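Local coordinates for isochorismatase family protein (Enterococcus faecalis, PDB 2A67), which is of unknown function but belongs to the isochorismatase family and is probably a hydrolase, at residues Met2-Ala6 / His43-Ile48; Phe87-Asn93 / Gly124-Thr128. One frame throughout, in Å; residues are numbered along the deposited sequence.

Contact 1 of 2, residues Met2-Ala6 / His43-Ile48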
loop_
_atom_site.group_PDB
_atom_site.type_symbol
_atom_site.label_atom_id
_atom_site.label_comp_id
_atom_site.label_asym_id
_atom_site.label_seq_id
_atom_site.Cartn_x
_atom_site.Cartn_y
_atom_site.Cartn_z
HETATM N N MSE D 2 -7.891 3.100 -24.752
HETATM C CA MSE D 2 -6.671 3.916 -24.706
HETATM C C MSE D 2 -6.956 5.404 -24.540
HETATM O O MSE D 2 -6.047 6.208 -24.657
HETATM C CB MSE D 2 -5.776 3.690 -25.935
HETATM C CG MSE D 2 -4.965 2.385 -25.923
HETATM SE SE MSE D 2 -3.596 2.386 -24.481
HETATM C CE MSE D 2 -2.575 3.921 -25.006
ATOM N N LYS D 3 -8.200 5.771 -24.260
ATOM C CA LYS D 3 -8.529 7.162 -23.944
ATOM C C LYS D 3 -8.555 7.388 -22.423
ATOM O O LYS D 3 -8.854 6.466 -21.675
ATOM C CB LYS D 3 -9.870 7.566 -24.585
ATOM C CG LYS D 3 -9.659 8.454 -25.869
ATOM C CD LYS D 3 -10.868 8.412 -26.854
ATOM C CE LYS D 3 -10.520 9.076 -28.213
ATOM N NZ LYS D 3 -11.771 9.507 -28.951
ATOM N N ASN D 4 -8.252 8.616 -21.997
ATOM C CA ASN D 4 -8.191 8.993 -20.562
ATOM C C ASN D 4 -7.282 8.041 -19.808
ATOM O O ASN D 4 -7.597 7.572 -18.722
ATOM C CB ASN D 4 -9.616 9.024 -19.964
ATOM C CG ASN D 4 -10.587 9.907 -20.786
ATOM O OD1 ASN D 4 -11.515 9.413 -21.413
ATOM N ND2 ASN D 4 -10.365 11.204 -20.769
ATOM N N ARG D 5 -6.157 7.741 -20.413
ATOM C CA ARG D 5 -5.269 6.667 -19.925
ATOM C C ARG D 5 -3.832 7.139 -20.022
ATOM O O ARG D 5 -3.451 7.692 -21.070
ATOM C CB ARG D 5 -5.461 5.370 -20.771
ATOM C CG ARG D 5 -4.636 4.153 -20.238
ATOM C CD ARG D 5 -5.105 2.903 -21.027
ATOM N NE ARG D 5 -4.082 1.850 -21.072
ATOM C CZ ARG D 5 -4.292 0.595 -21.461
ATOM N NH1 ARG D 5 -5.524 0.197 -21.816
ATOM N NH2 ARG D 5 -3.273 -0.265 -21.468
ATOM N N ALA D 6 -3.044 6.951 -18.924
ATOM C CA ALA D 6 -1.646 7.306 -18.885
ATOM C C ALA D 6 -0.816 6.112 -18.478
ATOM O O ALA D 6 -1.282 5.227 -17.747
ATOM C CB ALA D 6 -1.382 8.458 -17.854
ATOM N N HIS D 43 -0.679 6.162 -29.854
ATOM C CA HIS D 43 -2.031 6.641 -29.538
ATOM C C HIS D 43 -2.064 8.110 -29.082
ATOM O O HIS D 43 -3.133 8.625 -28.819
ATOM C CB HIS D 43 -2.743 5.743 -28.500
ATOM C CG HIS D 43 -3.055 4.345 -28.982
ATOM N ND1 HIS D 43 -4.318 3.955 -29.407
ATOM C CD2 HIS D 43 -2.267 3.247 -29.108
ATOM C CE1 HIS D 43 -4.291 2.674 -29.744
ATOM N NE2 HIS D 43 -3.056 2.223 -29.588
ATOM N N HIS D 44 -0.900 8.771 -29.001
ATOM C CA HIS D 44 -0.746 10.127 -28.418
ATOM C C HIS D 44 -1.334 10.176 -27.002
ATOM O O HIS D 44 -2.095 11.098 -26.659
ATOM C CB HIS D 44 -1.342 11.228 -29.317
ATOM C CG HIS D 44 -0.902 11.148 -30.748
ATOM N ND1 HIS D 44 -1.658 10.540 -31.727
ATOM C CD2 HIS D 44 0.228 11.584 -31.359
ATOM C CE1 HIS D 44 -1.021 10.618 -32.883
ATOM N NE2 HIS D 44 0.131 11.236 -32.684
ATOM N N ALA D 45 -1.002 9.146 -26.208
ATOM C CA ALA D 45 -1.528 9.005 -24.867
ATOM C C ALA D 45 -0.386 9.435 -23.901
ATOM O O ALA D 45 0.786 9.207 -24.200
ATOM C CB ALA D 45 -1.967 7.573 -24.574
ATOM N N PRO D 46 -0.753 10.075 -22.791
ATOM C CA PRO D 46 0.274 10.651 -21.884
ATOM C C PRO D 46 1.199 9.601 -21.227
ATOM O O PRO D 46 0.735 8.557 -20.776
ATOM C CB PRO D 46 -0.554 11.376 -20.823
ATOM C CG PRO D 46 -1.974 11.360 -21.236
ATOM C CD PRO D 46 -2.146 10.312 -22.317
ATOM N N ILE D 47 2.496 9.907 -21.152
ATOM C CA ILE D 47 3.477 9.056 -20.522
ATOM C C ILE D 47 4.117 9.948 -19.424
ATOM O O ILE D 47 4.525 11.082 -19.701
ATOM C CB ILE D 47 4.607 8.583 -21.468
ATOM C CG1 ILE D 47 4.012 7.809 -22.696
ATOM C CG2 ILE D 47 5.725 7.839 -20.595
ATOM C CD1 ILE D 47 4.975 7.647 -23.855
ATOM N N ILE D 48 4.105 9.453 -18.199
ATOM C CA ILE D 48 4.515 10.240 -17.007
ATOM C C ILE D 48 5.612 9.480 -16.294
ATOM O O ILE D 48 5.391 8.362 -15.801
ATOM C CB ILE D 48 3.361 10.461 -16.047
ATOM C CG1 ILE D 48 2.163 11.093 -16.766
ATOM C CG2 ILE D 48 3.797 11.370 -14.817
ATOM C CD1 ILE D 48 0.797 10.901 -16.059
#

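Contact 2 of 2, residues Phe87-Asn93 / Gly124-Thr128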
loop_
_atom_site.group_PDB
_atom_site.type_symbol
_atom_site.label_atom_id
_atom_site.label_comp_id
_atom_site.label_asym_id
_atom_site.label_seq_id
_atom_site.Cartn_x
_atom_site.Cartn_y
_atom_site.Cartn_z
ATOM N N PHE D 87 2.080 10.346 -5.160
ATOM C CA PHE D 87 1.083 11.367 -4.945
ATOM C C PHE D 87 1.430 12.211 -3.704
ATOM O O PHE D 87 0.927 13.319 -3.600
ATOM C CB PHE D 87 -0.306 10.758 -4.654
ATOM C CG PHE D 87 -0.885 9.935 -5.813
ATOM C CD1 PHE D 87 -0.619 8.578 -5.898
ATOM C CD2 PHE D 87 -1.629 10.565 -6.829
ATOM C CE1 PHE D 87 -1.118 7.801 -7.024
ATOM C CE2 PHE D 87 -2.150 9.805 -7.947
ATOM C CZ PHE D 87 -1.893 8.436 -8.014
ATOM N N TYR D 88 2.257 11.670 -2.787
ATOM C CA TYR D 88 2.492 12.282 -1.482
ATOM C C TYR D 88 3.319 13.543 -1.686
ATOM O O TYR D 88 4.495 13.453 -2.075
ATOM C CB TYR D 88 3.205 11.324 -0.526
ATOM C CG TYR D 88 3.392 11.885 0.880
ATOM C CD1 TYR D 88 2.312 11.941 1.766
ATOM C CD2 TYR D 88 4.633 12.357 1.329
ATOM C CE1 TYR D 88 2.434 12.432 3.029
ATOM C CE2 TYR D 88 4.769 12.861 2.644
ATOM C CZ TYR D 88 3.652 12.892 3.469
ATOM O OH TYR D 88 3.714 13.354 4.760
ATOM N N GLN D 89 2.646 14.687 -1.513
ATOM C CA GLN D 89 3.227 16.058 -1.632
ATOM C C GLN D 89 3.742 16.380 -3.039
ATOM O O GLN D 89 4.672 17.195 -3.190
ATOM C CB GLN D 89 4.362 16.290 -0.586
ATOM C CG GLN D 89 3.838 16.595 0.816
ATOM C CD GLN D 89 4.901 16.567 1.964
ATOM O OE1 GLN D 89 4.542 16.806 3.113
ATOM N NE2 GLN D 89 6.165 16.220 1.661
ATOM N N THR D 90 3.191 15.719 -4.071
ATOM C CA THR D 90 3.573 15.987 -5.465
ATOM C C THR D 90 2.439 16.654 -6.263
ATOM O O THR D 90 1.325 16.874 -5.751
ATOM C CB THR D 90 3.907 14.684 -6.205
ATOM O OG1 THR D 90 2.679 13.951 -6.410
ATOM C CG2 THR D 90 4.856 13.858 -5.412
ATOM N N ASN D 91 2.774 16.960 -7.517
ATOM C CA ASN D 91 1.849 17.494 -8.488
ATOM C C ASN D 91 1.173 16.372 -9.320
ATOM O O ASN D 91 0.577 16.653 -10.344
ATOM C CB ASN D 91 2.585 18.474 -9.419
ATOM C CG ASN D 91 3.070 19.734 -8.700
ATOM O OD1 ASN D 91 2.549 20.112 -7.649
ATOM N ND2 ASN D 91 4.067 20.395 -9.273
ATOM N N LEU D 92 1.281 15.112 -8.883
ATOM C CA LEU D 92 0.692 13.970 -9.656
ATOM C C LEU D 92 -0.825 14.048 -9.845
ATOM O O LEU D 92 -1.322 13.958 -10.981
ATOM C CB LEU D 92 1.125 12.602 -9.134
ATOM C CG LEU D 92 0.681 11.399 -10.042
ATOM C CD1 LEU D 92 0.969 11.690 -11.531
ATOM C CD2 LEU D 92 1.335 10.092 -9.552
ATOM N N ASN D 93 -1.571 14.233 -8.757
ATOM C CA ASN D 93 -3.016 14.250 -8.843
ATOM C C ASN D 93 -3.478 15.421 -9.732
ATOM O O ASN D 93 -4.361 15.258 -10.625
ATOM C CB ASN D 93 -3.585 14.297 -7.445
ATOM C CG ASN D 93 -4.973 13.805 -7.378
ATOM O OD1 ASN D 93 -5.890 14.576 -7.051
ATOM N ND2 ASN D 93 -5.179 12.527 -7.712
ATOM N N GLY D 124 -6.964 3.790 -4.274
ATOM C CA GLY D 124 -7.732 4.347 -3.186
ATOM C C GLY D 124 -8.294 5.726 -3.484
ATOM O O GLY D 124 -9.303 6.111 -2.893
ATOM N N LEU D 125 -7.626 6.479 -4.354
ATOM C CA LEU D 125 -8.090 7.782 -4.834
ATOM C C LEU D 125 -9.149 7.662 -5.942
ATOM O O LEU D 125 -9.800 8.643 -6.278
ATOM C CB LEU D 125 -6.906 8.608 -5.371
ATOM C CG LEU D 125 -5.908 8.970 -4.247
ATOM C CD1 LEU D 125 -4.637 9.537 -4.877
ATOM C CD2 LEU D 125 -6.579 9.929 -3.246
ATOM N N GLY D 126 -9.321 6.474 -6.503
ATOM C CA GLY D 126 -10.463 6.265 -7.431
ATOM C C GLY D 126 -9.960 6.053 -8.853
ATOM O O GLY D 126 -10.782 6.018 -9.795
ATOM N N TYR D 127 -8.650 5.885 -9.064
ATOM C CA TYR D 127 -8.156 5.606 -10.438
ATOM C C TYR D 127 -8.302 4.157 -10.740
ATOM O O TYR D 127 -8.219 3.309 -9.825
ATOM C CB TYR D 127 -6.675 6.012 -10.714
ATOM C CG TYR D 127 -6.433 7.479 -10.539
ATOM C CD1 TYR D 127 -6.697 8.382 -11.582
ATOM C CD2 TYR D 127 -5.965 7.988 -9.303
ATOM C CE1 TYR D 127 -6.520 9.745 -11.402
ATOM C CE2 TYR D 127 -5.719 9.388 -9.121
ATOM C CZ TYR D 127 -6.010 10.239 -10.182
ATOM O OH TYR D 127 -5.824 11.609 -10.083
ATOM N N THR D 128 -8.537 3.880 -12.031
ATOM C CA THR D 128 -8.528 2.522 -12.566
ATOM C C THR D 128 -7.092 2.103 -12.883
ATOM O O THR D 128 -6.426 2.758 -13.673
ATOM C CB THR D 128 -9.515 2.411 -13.818
ATOM O OG1 THR D 128 -10.827 2.773 -13.366
ATOM C CG2 THR D 128 -9.483 0.998 -14.417
#

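Contact 1 of 2, residues Met2-Ala6 / His43-Ile48
One face of the His43 imidazole is covered by Met2, a selenomethionine, whose CG sits 3.9 Å from the centroid of the His43 ring and 11° off its normal, a CH-pi contact. The same side chain also lies over a face of the Arg5 guanidinium, with SE offset toward the rim of that group. Chi1 (-77°) sets CG beside the backbone N and over the imidazole; bends at chi2 and chi3 then carry SE over the guanidinium and CE to 3.7 Å from Ala45 CB, methyl against methyl. The Arg5 guanidinium itself turns away from residues 43-48 to bond Tyr40 and pair with Glu105. Farther along, the backbone comes close: Ala6 CA is 3.3 Å from Pro46 O, a CA-H...O contact. Pro46, with no N-H to offer, instead brings its ring carbon CD to 3.2 Å from Arg5 O. The small Ala6 side chain meets Ile48, CB to CD1 at 3.7 Å. His44, in positive phi, closes helix 26-42 with a Schellman motif and turns the chain back toward the sheet. The whole is the entry to two neighbouring parallel strands, 5-10 and 47-52, of a beta-alpha-beta crossover through helix 26-42.

Contact 2 of 2, residues Phe87-Asn93 / Gly124-Thr128
A small aromatic and aliphatic cluster at the surface joins the loop before helix 92-98 to the Schellman C-terminus of helix 111-125, with Phe87 and Leu125 in direct touch. Leu125 CD1 stands 3.9 Å from the centroid of the Phe87 ring, over its face, a CH-pi contact. Leu92 CD2, from the same loop-to-helix segment as Phe87, covers the opposite face, so the flat phenyl is held between two branched aliphatic side chains. The Tyr127 ring lies nearly parallel to that of Phe87, planes at 21°, but is offset, with little stacking of one on the other; they touch through Phe87 CE2 and Tyr127 CE2 at 3.8 Å. Between Leu125 and Tyr127, Gly126 ends the helix at positive phi, a conformation that glycine, lacking a side chain, adopts without strain; this turn leads into strand 128-137 of the parallel sheet. In the other segment a type II turn, Phe87 to Thr90, precedes an ST turn in which Leu92 N donates to Thr90 OG1 (3.1 Å), leading into helix 92-98. Asn93 CG, anti to the backbone N (chi1 -158°), carries the amide to the Tyr127 ring, ND2 at its edge and the two planes 80° apart.

Contact 1 is completed along the chain before contact 2 begins. Their centres lie 16 Å apart, and although the nearest atoms come to about 4 Å, the two do not touch. Contact 1 stands where strands 5-10 and 47-52 enter the parallel sheet, while contact 2 sits at the surface, among the ends of two helices. Helix 92-98 links them: Leu96 packs on Ile48 of contact 1 and on Phe87 and Tyr127 of contact 2. Strand 103-109 also borders both, pairing with Asn4 and Ala6 on one side and with Thr128 on the other. The second subunit reaches contact 2 alone, where its His123 meets the Tyr88 ring.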